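Local coordinates for protein Zn-dependent hydrolase of metallo-beta-lactamase superfamily TM0207 (Thermotoga maritima, PDB 1VJN) that probably acts as a zinc-dependent hydrolase built on the metallo-beta-lactamase fold, at residues H120-L128 with Y150-V160; V86-F94 with K105-G113. All coordinates share one frame; numbering follows the deposited sequence.

Along the chain, contact 2 comes first and contact 1 follows it, so the two stand in series and neither nests in nor crosses the other. Contact 2 pairs strands 86-95 and 105-113 as a hairpin, closing the ten-residue connection between its segments, much of it not modelled. The chain then runs through strand 116-120 into the loop 120-128. Contact 1 closes the 21-residue excursion that holds helix 130-136 and strand 141-145, bringing 150-160 back beside that loop. The centres lie about 15 Å apart, yet the contacts touch: His126 NE2 probably hydrogen-bonds to Thr93 O at 2.7 Å, tying the loop of contact 1 to the end of the hairpin.

Contact 1: residues H120-L128 with Y150-V160; sequences HLGDLGHVL and YTIGPKEAKEV
Val160 CG1 meets both Leu121 and Leu128, 3.8 Å from CD1 of each. Leu121 reaches it tip to tip, whereas Leu128 crosses it at about a right angle. With CG1 anti to the backbone N (chi1 169°), the other branch, CG2, turns to the backbone of Val127 and Leu128; the forked, compact side chain thus serves both parts of the loop. The backbone of Ile152 is held by its N-H, which hydrogen-bonds to Leu124 O in the carbonyl plane (3.0 Å, N-H...O 159°). Its CG1 is set between the backbone N and carbonyl carbon (chi1 49°), which leaves CG2 lying 3.5 Å from His126 N while CD1 meets Leu124 CD2 at 4.0 Å. Gly153 is the N-cap of the helix and has no side chain to cap with, but Glu156, three residues on, accepts its N-H through OE1 at 3.1 Å, one half of a capping box. OE2 accepts a hydrogen bond from a water, which in turn accepts the N-H of Val127 (water oxygen to N 2.8 Å). Beside this water bridge, Val127 CG2 packs on Glu156 CB at 3.8 Å. Asp123 packs against His57 and lies near His173, a setting consistent with the metal-site aspartate of related hydrolases. The loop leads from strand 116-120 into helix 130-136, where Leu128 touches Val133 and Ile136; Leu121 and Thr151 pack against strand 141-145, as does Ala157 from helix 154-163, which seats the helix on the sheet.

Contact 2: residues V86-F94 with K105-G113; sequences VKIKGVETF and KNIVFVFEG
An antiparallel beta hairpin within one sheet of the metallo-beta-lactamase sandwich is formed here by strands 86-95 and 105-113. Lys87, Lys89 and Val91 make hydrogen-bonded pairs with Glu112, Val110 and Val108; the bond from Val110 N to Lys89 O measures 2.7 Å. Ile88 CG1 meets Phe111 CD1 at 3.7 Å, packing towards strands 30-34 and 52-54 of the other sheet. Glycine suits position 90 because the Phe109 ring (CD1 3.7 Å from Gly90 CA) and Ile107 CG2 both crowd the place where a side chain would start; Ile107 CG2 lies over one face of that ring, toward its rim. At the corner, Thr93 CG2 presses on Val108 CG2 at a tight 3.5 Å. Asn106, its CG anti to the backbone N (chi1 -170°), lies alongside Thr93 and gives ND2 to OG1 in the amide plane (3.0 Å, N-H...O 170°). ND2 also donates to Leu121 O, and OD1 accepts the N-H of Asp123. Lys87 NZ and Glu112 OE1 make a long salt bridge of 3.7 Å, and Glu112 OE2 pairs with Lys117. The chemistry divides accordingly: the Ile88 and Phe111 face is largely apolar, the opposite face mixes valines under helix 130-136 with charged side chains toward the Lys87 and Glu112 end, and two of the three Asn106 amide bonds tie the hairpin to the loop carrying Asp123.

Contact 1: residues H120-L128 with Y150-V160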
ATOM      1  N   HIS A 120      -2.821  -2.217  -0.842  1.00 16.95           N
ATOM      2  CA  HIS A 120      -2.085  -1.076  -1.336  1.00 16.79           C
ATOM      3  C   HIS A 120      -3.016  -0.301  -2.237  1.00 17.73           C
ATOM      4  O   HIS A 120      -3.410  -0.759  -3.319  1.00 15.52           O
ATOM      5  CB  HIS A 120      -0.896  -1.568  -2.139  1.00 17.93           C
ATOM      6  CG  HIS A 120       0.051  -0.501  -2.578  1.00 22.59           C
ATOM      7  ND1 HIS A 120      -0.256   0.416  -3.563  1.00 18.48           N
ATOM      8  CD2 HIS A 120       1.343  -0.280  -2.242  1.00 17.41           C
ATOM      9  CE1 HIS A 120       0.794   1.194  -3.761  1.00 30.43           C
ATOM     10  NE2 HIS A 120       1.790   0.766  -3.001  1.00 22.65           N
ATOM     11  N   LEU A 121      -3.316   0.920  -1.850  1.00 16.59           N
ATOM     12  CA  LEU A 121      -4.309   1.673  -2.590  1.00 17.14           C
ATOM     13  C   LEU A 121      -3.820   2.434  -3.833  1.00 20.42           C
ATOM     14  O   LEU A 121      -4.632   3.026  -4.539  1.00 22.38           O
ATOM     15  CB  LEU A 121      -5.040   2.590  -1.636  1.00 17.23           C
ATOM     16  CG  LEU A 121      -6.086   1.927  -0.694  1.00 14.37           C
ATOM     17  CD1 LEU A 121      -6.564   2.968   0.310  1.00 17.46           C
ATOM     18  CD2 LEU A 121      -7.289   1.288  -1.425  1.00 20.35           C
ATOM     19  N   GLY A 122      -2.525   2.420  -4.106  1.00 19.66           N
ATOM     20  CA  GLY A 122      -1.967   3.079  -5.274  1.00 22.08           C
ATOM     21  C   GLY A 122      -2.055   4.598  -5.064  1.00 21.13           C
ATOM     22  O   GLY A 122      -1.792   5.093  -3.991  1.00 23.58           O
ATOM     23  N   ASP A 123      -2.453   5.314  -6.116  1.00 20.45           N
ATOM     24  CA  ASP A 123      -2.621   6.760  -6.116  1.00 16.80           C
ATOM     25  C   ASP A 123      -4.104   7.102  -6.109  1.00 16.66           C
ATOM     26  O   ASP A 123      -4.562   7.982  -6.803  1.00 23.19           O
ATOM     27  CB  ASP A 123      -1.952   7.277  -7.370  1.00 20.99           C
ATOM     28  CG  ASP A 123      -0.445   7.035  -7.341  1.00 30.46           C
ATOM     29  OD1 ASP A 123       0.177   7.332  -6.308  1.00 40.47           O
ATOM     30  OD2 ASP A 123       0.199   6.527  -8.259  1.00 47.78           O
ATOM     31  N   LEU A 124      -4.849   6.434  -5.250  1.00 16.16           N
ATOM     32  CA  LEU A 124      -6.296   6.534  -5.197  1.00 17.20           C
ATOM     33  C   LEU A 124      -6.675   7.974  -5.101  1.00 20.07           C
ATOM     34  O   LEU A 124      -6.171   8.679  -4.212  1.00 18.74           O
ATOM     35  CB  LEU A 124      -6.841   5.790  -3.999  1.00 17.70           C
ATOM     36  CG  LEU A 124      -8.373   5.825  -3.826  1.00 18.52           C
ATOM     37  CD1 LEU A 124      -9.071   5.070  -4.930  1.00 17.57           C
ATOM     38  CD2 LEU A 124      -8.710   5.214  -2.516  1.00 14.84           C
ATOM     39  N   GLY A 125      -7.585   8.369  -6.002  1.00 19.61           N
ATOM     40  CA  GLY A 125      -7.930   9.761  -6.233  1.00 18.39           C
ATOM     41  C   GLY A 125      -9.271  10.153  -5.705  1.00 19.85           C
ATOM     42  O   GLY A 125      -9.629  11.343  -5.751  1.00 21.99           O
ATOM     43  N   HIS A 126     -10.066   9.182  -5.263  1.00 16.53           N
ATOM     44  CA  HIS A 126     -11.451   9.492  -4.834  1.00 20.08           C
ATOM     45  C   HIS A 126     -11.761   8.458  -3.754  1.00 18.81           C
ATOM     46  O   HIS A 126     -11.108   7.427  -3.651  1.00 15.91           O
ATOM     47  CB  HIS A 126     -12.484   9.357  -5.992  1.00 19.83           C
ATOM     48  CG  HIS A 126     -12.463   7.994  -6.629  1.00 24.03           C
ATOM     49  ND1 HIS A 126     -13.010   6.882  -6.027  1.00 29.04           N
ATOM     50  CD2 HIS A 126     -11.859   7.542  -7.757  1.00 33.85           C
ATOM     51  CE1 HIS A 126     -12.794   5.816  -6.778  1.00 31.72           C
ATOM     52  NE2 HIS A 126     -12.107   6.192  -7.842  1.00 31.28           N
ATOM     53  N   VAL A 127     -12.713   8.758  -2.908  1.00 17.88           N
ATOM     54  CA  VAL A 127     -13.141   7.785  -1.891  1.00 20.73           C
ATOM     55  C   VAL A 127     -13.656   6.561  -2.641  1.00 17.65           C
ATOM     56  O   VAL A 127     -14.343   6.723  -3.630  1.00 19.57           O
ATOM     57  CB  VAL A 127     -14.245   8.401  -1.017  1.00 23.65           C
ATOM     58  CG1 VAL A 127     -14.931   7.345  -0.134  1.00 27.72           C
ATOM     59  CG2 VAL A 127     -13.656   9.554  -0.161  1.00 27.36           C
ATOM     60  N   LEU A 128     -13.330   5.351  -2.226  1.00 18.03           N
ATOM     61  CA  LEU A 128     -13.896   4.141  -2.876  1.00 17.33           C
ATOM     62  C   LEU A 128     -15.439   4.145  -3.054  1.00 16.69           C
ATOM     63  O   LEU A 128     -16.163   4.594  -2.186  1.00 13.94           O
ATOM     64  CB  LEU A 128     -13.556   2.884  -2.075  1.00 21.69           C
ATOM     65  CG  LEU A 128     -12.051   2.616  -1.939  1.00 19.85           C
ATOM     66  CD1 LEU A 128     -11.740   1.546  -0.916  1.00 18.34           C
ATOM     67  CD2 LEU A 128     -11.449   2.249  -3.243  1.00 20.77           C
ATOM     68  N   TYR A 150      -2.992  15.189  -5.811  1.00 23.89           N
ATOM     69  CA  TYR A 150      -2.741  14.132  -6.794  1.00 24.96           C
ATOM     70  C   TYR A 150      -3.412  12.823  -6.361  1.00 24.76           C
ATOM     71  O   TYR A 150      -3.568  11.905  -7.153  1.00 25.80           O
ATOM     72  CB  TYR A 150      -1.229  13.917  -6.903  1.00 21.99           C
ATOM     73  CG  TYR A 150      -0.560  15.237  -7.075  1.00 26.54           C
ATOM     74  CD1 TYR A 150      -0.728  15.964  -8.250  1.00 24.44           C
ATOM     75  CD2 TYR A 150       0.167  15.817  -6.032  1.00 26.61           C
ATOM     76  CE1 TYR A 150      -0.146  17.220  -8.408  1.00 28.96           C
ATOM     77  CE2 TYR A 150       0.753  17.056  -6.174  1.00 33.71           C
ATOM     78  CZ  TYR A 150       0.595  17.761  -7.360  1.00 34.98           C
ATOM     79  OH  TYR A 150       1.165  19.013  -7.496  1.00 37.65           O
ATOM     80  N   THR A 151      -3.755  12.742  -5.087  1.00 21.05           N
ATOM     81  CA  THR A 151      -4.500  11.629  -4.517  1.00 22.65           C
ATOM     82  C   THR A 151      -5.501  12.207  -3.565  1.00 20.03           C
ATOM     83  O   THR A 151      -5.623  13.412  -3.417  1.00 20.80           O
ATOM     84  CB  THR A 151      -3.558  10.672  -3.728  1.00 20.74           C
ATOM     85  OG1 THR A 151      -3.016  11.336  -2.564  1.00 22.13           O
ATOM     86  CG2 THR A 151      -2.318  10.275  -4.570  1.00 19.85           C
ATOM     87  N   ILE A 152      -6.187  11.337  -2.860  1.00 19.37           N
ATOM     88  CA  ILE A 152      -7.024  11.745  -1.759  1.00 18.92           C
ATOM     89  C   ILE A 152      -6.183  12.409  -0.688  1.00 17.45           C
ATOM     90  O   ILE A 152      -4.957  12.230  -0.640  1.00 18.44           O
ATOM     91  CB  ILE A 152      -7.794  10.558  -1.173  1.00 19.03           C
ATOM     92  CG1 ILE A 152      -6.886   9.345  -0.887  1.00 19.45           C
ATOM     93  CG2 ILE A 152      -8.874  10.109  -2.153  1.00 17.28           C
ATOM     94  CD1 ILE A 152      -7.582   8.213  -0.093  1.00 19.96           C
ATOM     95  N   GLY A 153      -6.871  13.185   0.126  1.00 18.29           N
ATOM     96  CA  GLY A 153      -6.327  13.910   1.239  1.00 16.46           C
ATOM     97  C   GLY A 153      -6.617  13.158   2.514  1.00 18.94           C
ATOM     98  O   GLY A 153      -7.181  12.047   2.487  1.00 22.36           O
ATOM     99  N   PRO A 154      -6.238  13.765   3.635  1.00 18.07           N
ATOM    100  CA  PRO A 154      -6.326  13.131   4.939  1.00 20.01           C
ATOM    101  C   PRO A 154      -7.730  12.697   5.392  1.00 20.61           C
ATOM    102  O   PRO A 154      -7.879  11.582   5.879  1.00 15.51           O
ATOM    103  CB  PRO A 154      -5.728  14.195   5.896  1.00 17.99           C
ATOM    104  CG  PRO A 154      -5.715  15.461   5.171  1.00 25.74           C
ATOM    105  CD  PRO A 154      -5.648  15.106   3.710  1.00 20.61           C
ATOM    106  N   LYS A 155      -8.745  13.560   5.253  1.00 17.80           N
ATOM    107  CA  LYS A 155     -10.052  13.190   5.698  1.00 20.05           C
ATOM    108  C   LYS A 155     -10.656  12.089   4.844  1.00 17.81           C
ATOM    109  O   LYS A 155     -11.305  11.192   5.354  1.00 16.04           O
ATOM    110  CB  LYS A 155     -10.957  14.406   5.727  1.00 22.37           C
ATOM    111  CG  LYS A 155     -10.440  15.525   6.646  1.00 29.40           C
ATOM    112  CD  LYS A 155     -11.489  16.656   6.811  1.00 31.98           C
ATOM    113  CE  LYS A 155     -11.217  17.532   8.085  1.00 43.43           C
ATOM    114  NZ  LYS A 155     -12.350  18.493   8.426  1.00 41.31           N
ATOM    115  N   GLU A 156     -10.432  12.138   3.531  1.00 16.73           N
ATOM    116  CA  GLU A 156     -10.938  11.111   2.651  1.00 17.76           C
ATOM    117  C   GLU A 156     -10.187   9.805   2.922  1.00 17.44           C
ATOM    118  O   GLU A 156     -10.755   8.743   2.771  1.00 17.17           O
ATOM    119  CB  GLU A 156     -10.718  11.485   1.190  1.00 18.58           C
ATOM    120  CG  GLU A 156     -11.558  12.654   0.693  1.00 27.30           C
ATOM    121  CD  GLU A 156     -11.034  13.190  -0.637  1.00 34.92           C
ATOM    122  OE1 GLU A 156      -9.848  13.658  -0.714  1.00 37.27           O
ATOM    123  OE2 GLU A 156     -11.801  13.132  -1.596  1.00 35.09           O
ATOM    124  N   ALA A 157      -8.901   9.875   3.286  1.00 17.11           N
ATOM    125  CA  ALA A 157      -8.161   8.630   3.585  1.00 16.04           C
ATOM    126  C   ALA A 157      -8.704   7.946   4.826  1.00 17.58           C
ATOM    127  O   ALA A 157      -8.831   6.715   4.856  1.00 18.23           O
ATOM    128  CB  ALA A 157      -6.702   8.881   3.728  1.00 14.39           C
ATOM    129  N   LYS A 158      -9.026   8.711   5.855  1.00 18.85           N
ATOM    130  CA  LYS A 158      -9.645   8.119   7.052  1.00 19.15           C
ATOM    131  C   LYS A 158     -11.020   7.499   6.716  1.00 17.47           C
ATOM    132  O   LYS A 158     -11.388   6.467   7.260  1.00 18.54           O
ATOM    133  CB  LYS A 158      -9.819   9.139   8.185  1.00 18.53           C
ATOM    134  CG  LYS A 158     -10.224   8.513   9.510  1.00 21.24           C
ATOM    135  CD  LYS A 158     -10.335   9.569  10.620  1.00 26.21           C
ATOM    136  CE  LYS A 158     -10.725   8.956  11.960  1.00 33.78           C
ATOM    137  NZ  LYS A 158     -11.825   7.985  11.766  1.00 36.20           N
ATOM    138  N   GLU A 159     -11.783   8.159   5.857  1.00 22.64           N
ATOM    139  CA  GLU A 159     -13.101   7.651   5.423  1.00 23.51           C
ATOM    140  C   GLU A 159     -12.978   6.265   4.732  1.00 18.51           C
ATOM    141  O   GLU A 159     -13.702   5.303   5.053  1.00 15.44           O
ATOM    142  CB  GLU A 159     -13.711   8.684   4.499  1.00 22.51           C
ATOM    143  CG  GLU A 159     -15.187   8.551   4.256  1.00 34.27           C
ATOM    144  CD  GLU A 159     -15.737   9.666   3.362  1.00 33.04           C
ATOM    145  OE1 GLU A 159     -15.138  10.784   3.306  1.00 41.43           O
ATOM    146  OE2 GLU A 159     -16.786   9.407   2.706  1.00 45.76           O
ATOM    147  N   VAL A 160     -12.009   6.175   3.833  1.00 18.18           N
ATOM    148  CA  VAL A 160     -11.653   4.924   3.175  1.00 19.62           C
ATOM    149  C   VAL A 160     -11.157   3.894   4.180  1.00 18.54           C
ATOM    150  O   VAL A 160     -11.566   2.735   4.148  1.00 18.94           O
ATOM    151  CB  VAL A 160     -10.573   5.152   2.071  1.00 15.05           C
ATOM    152  CG1 VAL A 160     -10.006   3.857   1.558  1.00 21.74           C
ATOM    153  CG2 VAL A 160     -11.157   5.916   0.898  1.00 20.78           C
TER
HETATM  154  O   HOH W   1     -13.738  11.304  -3.085  1.00 44.53           O

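Contact 2: residues V86-F94 with K105-G113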
ATOM      1  N   VAL A  86       0.035 -17.219  -2.502  1.00 43.36           N
ATOM      2  CA  VAL A  86      -0.569 -15.949  -2.059  1.00 39.11           C
ATOM      3  C   VAL A  86      -1.666 -15.598  -3.048  1.00 32.60           C
ATOM      4  O   VAL A  86      -1.451 -15.670  -4.257  1.00 31.49           O
ATOM      5  CB  VAL A  86       0.479 -14.822  -1.924  1.00 41.22           C
ATOM      6  CG1 VAL A  86      -0.163 -13.451  -1.760  1.00 38.52           C
ATOM      7  CG2 VAL A  86       1.378 -15.105  -0.713  1.00 44.44           C
ATOM      8  N   LYS A  87      -2.851 -15.285  -2.521  1.00 28.50           N
ATOM      9  CA  LYS A  87      -3.967 -14.784  -3.322  1.00 26.80           C
ATOM     10  C   LYS A  87      -3.817 -13.263  -3.515  1.00 24.42           C
ATOM     11  O   LYS A  87      -3.661 -12.500  -2.545  1.00 20.73           O
ATOM     12  CB  LYS A  87      -5.307 -15.090  -2.651  1.00 28.70           C
ATOM     13  CG  LYS A  87      -5.755 -16.540  -2.760  1.00 34.90           C
ATOM     14  CD  LYS A  87      -6.734 -16.952  -1.637  1.00 44.06           C
ATOM     15  CE  LYS A  87      -7.954 -15.980  -1.490  1.00 51.04           C
ATOM     16  NZ  LYS A  87      -9.107 -16.574  -0.692  1.00 51.40           N
ATOM     17  N   ILE A  88      -3.817 -12.835  -4.766  1.00 21.21           N
ATOM     18  CA  ILE A  88      -3.760 -11.434  -5.087  1.00 19.94           C
ATOM     19  C   ILE A  88      -4.933 -11.023  -5.942  1.00 19.11           C
ATOM     20  O   ILE A  88      -5.327 -11.726  -6.894  1.00 20.36           O
ATOM     21  CB  ILE A  88      -2.476 -11.100  -5.837  1.00 19.96           C
ATOM     22  CG1 ILE A  88      -1.233 -11.494  -5.018  1.00 26.44           C
ATOM     23  CG2 ILE A  88      -2.440  -9.668  -6.152  1.00 18.89           C
ATOM     24  CD1 ILE A  88      -0.107 -11.935  -5.870  1.00 30.38           C
ATOM     25  N   LYS A  89      -5.437  -9.848  -5.645  1.00 20.05           N
ATOM     26  CA  LYS A  89      -6.577  -9.316  -6.332  1.00 22.27           C
ATOM     27  C   LYS A  89      -6.310  -7.877  -6.712  1.00 20.08           C
ATOM     28  O   LYS A  89      -5.913  -7.081  -5.865  1.00 18.98           O
ATOM     29  CB  LYS A  89      -7.798  -9.432  -5.418  1.00 24.45           C
ATOM     30  CG  LYS A  89      -9.087  -8.876  -6.040  1.00 33.73           C
ATOM     31  CD  LYS A  89     -10.345  -9.138  -5.186  1.00 31.89           C
ATOM     32  CE  LYS A  89     -11.584  -9.007  -6.076  1.00 43.73           C
ATOM     33  NZ  LYS A  89     -12.927  -9.194  -5.379  1.00 42.95           N
ATOM     34  N   GLY A  90      -6.543  -7.544  -7.977  1.00 19.76           N
ATOM     35  CA  GLY A  90      -6.421  -6.189  -8.501  1.00 18.03           C
ATOM     36  C   GLY A  90      -7.777  -5.580  -8.805  1.00 20.31           C
ATOM     37  O   GLY A  90      -8.599  -6.204  -9.494  1.00 16.88           O
ATOM     38  N   VAL A  91      -8.001  -4.360  -8.320  1.00 17.79           N
ATOM     39  CA  VAL A  91      -9.331  -3.694  -8.458  1.00 20.97           C
ATOM     40  C   VAL A  91      -9.065  -2.334  -9.062  1.00 19.24           C
ATOM     41  O   VAL A  91      -8.310  -1.585  -8.505  1.00 19.98           O
ATOM     42  CB  VAL A  91     -10.034  -3.576  -7.068  1.00 21.16           C
ATOM     43  CG1 VAL A  91     -11.287  -2.760  -7.116  1.00 22.86           C
ATOM     44  CG2 VAL A  91     -10.324  -4.938  -6.517  1.00 23.35           C
ATOM     45  N   GLU A  92      -9.613  -2.058 -10.241  1.00 15.05           N
ATOM     46  CA  GLU A  92      -9.395  -0.786 -10.903  1.00 21.23           C
ATOM     47  C   GLU A  92     -10.320   0.231 -10.245  1.00 23.32           C
ATOM     48  O   GLU A  92     -11.502  -0.068  -9.993  1.00 22.95           O
ATOM     49  CB  GLU A  92      -9.723  -0.895 -12.392  1.00 25.50           C
ATOM     50  CG  GLU A  92      -9.066   0.129 -13.311  1.00 35.48           C
ATOM     51  CD  GLU A  92      -8.957  -0.426 -14.746  1.00 54.08           C
ATOM     52  OE1 GLU A  92      -9.990  -0.909 -15.304  1.00 55.00           O
ATOM     53  OE2 GLU A  92      -7.839  -0.410 -15.320  1.00 55.47           O
ATOM     54  N   THR A  93      -9.762   1.384  -9.907  1.00 22.68           N
ATOM     55  CA  THR A  93     -10.530   2.466  -9.309  1.00 21.74           C
ATOM     56  C   THR A  93     -10.642   3.666 -10.221  1.00 26.38           C
ATOM     57  O   THR A  93     -11.403   4.610  -9.941  1.00 24.27           O
ATOM     58  CB  THR A  93      -9.947   2.924  -7.983  1.00 21.63           C
ATOM     59  OG1 THR A  93      -8.593   3.405  -8.097  1.00 19.76           O
ATOM     60  CG2 THR A  93      -9.905   1.827  -7.015  1.00 20.80           C
ATOM     61  N   PHE A  94      -9.826   3.656 -11.268  1.00 25.53           N
ATOM     62  CA  PHE A  94      -9.870   4.649 -12.266  1.00 31.28           C
ATOM     63  C   PHE A  94      -9.362   4.046 -13.568  1.00 35.55           C
ATOM     64  O   PHE A  94      -8.398   3.243 -13.570  1.00 36.74           O
ATOM     65  CB  PHE A  94      -8.971   5.821 -11.914  1.00 33.74           C
ATOM     66  CG  PHE A  94      -8.938   6.850 -12.995  1.00 37.15           C
ATOM     67  CD1 PHE A  94     -10.091   7.562 -13.292  1.00 39.28           C
ATOM     68  CD2 PHE A  94      -7.793   7.049 -13.770  1.00 30.23           C
ATOM     69  CE1 PHE A  94     -10.105   8.501 -14.335  1.00 45.29           C
ATOM     70  CE2 PHE A  94      -7.787   7.985 -14.813  1.00 34.88           C
ATOM     71  CZ  PHE A  94      -8.952   8.709 -15.099  1.00 40.94           C
ATOM     72  N   LYS A 105      -4.565   4.859 -15.327  1.00 29.08           N
ATOM     73  CA  LYS A 105      -5.393   3.994 -14.466  1.00 28.17           C
ATOM     74  C   LYS A 105      -4.849   3.937 -13.042  1.00 22.11           C
ATOM     75  O   LYS A 105      -3.758   4.420 -12.793  1.00 25.62           O
ATOM     76  CB  LYS A 105      -5.428   2.566 -15.020  1.00 27.31           C
ATOM     77  CG  LYS A 105      -4.087   1.801 -14.829  1.00 34.48           C
ATOM     78  CD  LYS A 105      -3.954   0.679 -15.804  1.00 35.83           C
ATOM     79  CE  LYS A 105      -2.636  -0.031 -15.586  1.00 43.25           C
ATOM     80  NZ  LYS A 105      -2.378  -1.138 -16.572  1.00 45.53           N
ATOM     81  N   ASN A 106      -5.602   3.312 -12.132  1.00 18.90           N
ATOM     82  CA  ASN A 106      -5.125   3.027 -10.776  1.00 17.70           C
ATOM     83  C   ASN A 106      -5.663   1.684 -10.373  1.00 19.44           C
ATOM     84  O   ASN A 106      -6.867   1.458 -10.367  1.00 21.37           O
ATOM     85  CB  ASN A 106      -5.529   4.104  -9.768  1.00 17.88           C
ATOM     86  CG  ASN A 106      -4.856   3.930  -8.453  1.00 18.62           C
ATOM     87  OD1 ASN A 106      -3.625   4.119  -8.330  1.00 18.91           O
ATOM     88  ND2 ASN A 106      -5.621   3.505  -7.459  1.00 12.44           N
ATOM     89  N   ILE A 107      -4.750   0.766 -10.093  1.00 19.53           N
ATOM     90  CA  ILE A 107      -5.153  -0.521  -9.615  1.00 17.95           C
ATOM     91  C   ILE A 107      -4.721  -0.648  -8.160  1.00 16.97           C
ATOM     92  O   ILE A 107      -3.567  -0.518  -7.848  1.00 18.09           O
ATOM     93  CB  ILE A 107      -4.543  -1.608 -10.439  1.00 16.44           C
ATOM     94  CG1 ILE A 107      -4.880  -1.413 -11.924  1.00 22.45           C
ATOM     95  CG2 ILE A 107      -5.073  -3.003  -9.981  1.00 19.43           C
ATOM     96  CD1 ILE A 107      -4.166  -2.332 -12.825  1.00 33.10           C
ATOM     97  N   VAL A 108      -5.718  -0.919  -7.323  1.00 19.57           N
ATOM     98  CA  VAL A 108      -5.596  -1.280  -5.922  1.00 21.18           C
ATOM     99  C   VAL A 108      -5.339  -2.784  -5.879  1.00 17.51           C
ATOM    100  O   VAL A 108      -6.034  -3.569  -6.536  1.00 18.72           O
ATOM    101  CB  VAL A 108      -6.943  -0.972  -5.207  1.00 19.11           C
ATOM    102  CG1 VAL A 108      -6.995  -1.560  -3.871  1.00 22.10           C
ATOM    103  CG2 VAL A 108      -7.221   0.536  -5.202  1.00 16.84           C
ATOM    104  N   PHE A 109      -4.331  -3.198  -5.139  1.00 17.53           N
ATOM    105  CA  PHE A 109      -4.053  -4.619  -4.981  1.00 15.60           C
ATOM    106  C   PHE A 109      -4.309  -5.075  -3.584  1.00 16.84           C
ATOM    107  O   PHE A 109      -3.976  -4.387  -2.628  1.00 17.87           O
ATOM    108  CB  PHE A 109      -2.585  -4.906  -5.373  1.00 15.90           C
ATOM    109  CG  PHE A 109      -2.379  -4.890  -6.854  1.00 17.27           C
ATOM    110  CD1 PHE A 109      -2.808  -5.960  -7.615  1.00 14.18           C
ATOM    111  CD2 PHE A 109      -1.786  -3.819  -7.499  1.00 20.39           C
ATOM    112  CE1 PHE A 109      -2.665  -5.948  -8.956  1.00 21.72           C
ATOM    113  CE2 PHE A 109      -1.653  -3.830  -8.872  1.00 18.99           C
ATOM    114  CZ  PHE A 109      -2.069  -4.867  -9.583  1.00 18.57           C
ATOM    115  N   VAL A 110      -4.886  -6.252  -3.453  1.00 18.56           N
ATOM    116  CA  VAL A 110      -5.126  -6.827  -2.170  1.00 18.11           C
ATOM    117  C   VAL A 110      -4.332  -8.146  -2.077  1.00 19.14           C
ATOM    118  O   VAL A 110      -4.421  -8.995  -2.944  1.00 19.65           O
ATOM    119  CB  VAL A 110      -6.612  -7.065  -1.968  1.00 22.71           C
ATOM    120  CG1 VAL A 110      -6.882  -7.624  -0.596  1.00 15.70           C
ATOM    121  CG2 VAL A 110      -7.385  -5.763  -2.131  1.00 20.81           C
ATOM    122  N   PHE A 111      -3.570  -8.296  -1.020  1.00 17.78           N
ATOM    123  CA  PHE A 111      -2.766  -9.500  -0.788  1.00 21.94           C
ATOM    124  C   PHE A 111      -3.323 -10.235   0.431  1.00 26.32           C
ATOM    125  O   PHE A 111      -3.508  -9.652   1.512  1.00 23.92           O
ATOM    126  CB  PHE A 111      -1.306  -9.126  -0.580  1.00 20.36           C
ATOM    127  CG  PHE A 111      -0.805  -8.165  -1.601  1.00 23.95           C
ATOM    128  CD1 PHE A 111      -0.352  -8.621  -2.829  1.00 28.27           C
ATOM    129  CD2 PHE A 111      -0.807  -6.813  -1.356  1.00 22.45           C
ATOM    130  CE1 PHE A 111       0.096  -7.755  -3.772  1.00 28.13           C
ATOM    131  CE2 PHE A 111      -0.367  -5.936  -2.310  1.00 24.80           C
ATOM    132  CZ  PHE A 111       0.070  -6.395  -3.519  1.00 21.17           C
ATOM    133  N   GLU A 112      -3.609 -11.512   0.244  1.00 28.29           N
ATOM    134  CA  GLU A 112      -4.217 -12.323   1.288  1.00 35.68           C
ATOM    135  C   GLU A 112      -3.233 -13.419   1.612  1.00 36.56           C
ATOM    136  O   GLU A 112      -2.915 -14.235   0.753  1.00 34.12           O
ATOM    137  CB  GLU A 112      -5.561 -12.881   0.813  1.00 35.41           C
ATOM    138  CG  GLU A 112      -6.338 -13.665   1.867  1.00 44.78           C
ATOM    139  CD  GLU A 112      -7.852 -13.740   1.597  1.00 43.85           C
ATOM    140  OE1 GLU A 112      -8.345 -13.189   0.581  1.00 62.30           O
ATOM    141  OE2 GLU A 112      -8.570 -14.347   2.426  1.00 64.01           O
ATOM    142  N   GLY A 113      -2.712 -13.398   2.836  1.00 40.13           N
ATOM    143  CA  GLY A 113      -1.662 -14.331   3.225  1.00 42.93           C
ATOM    144  C   GLY A 113      -1.415 -14.378   4.711  1.00 44.31           C
ATOM    145  O   GLY A 113      -1.346 -13.341   5.368  1.00 44.77           O
TER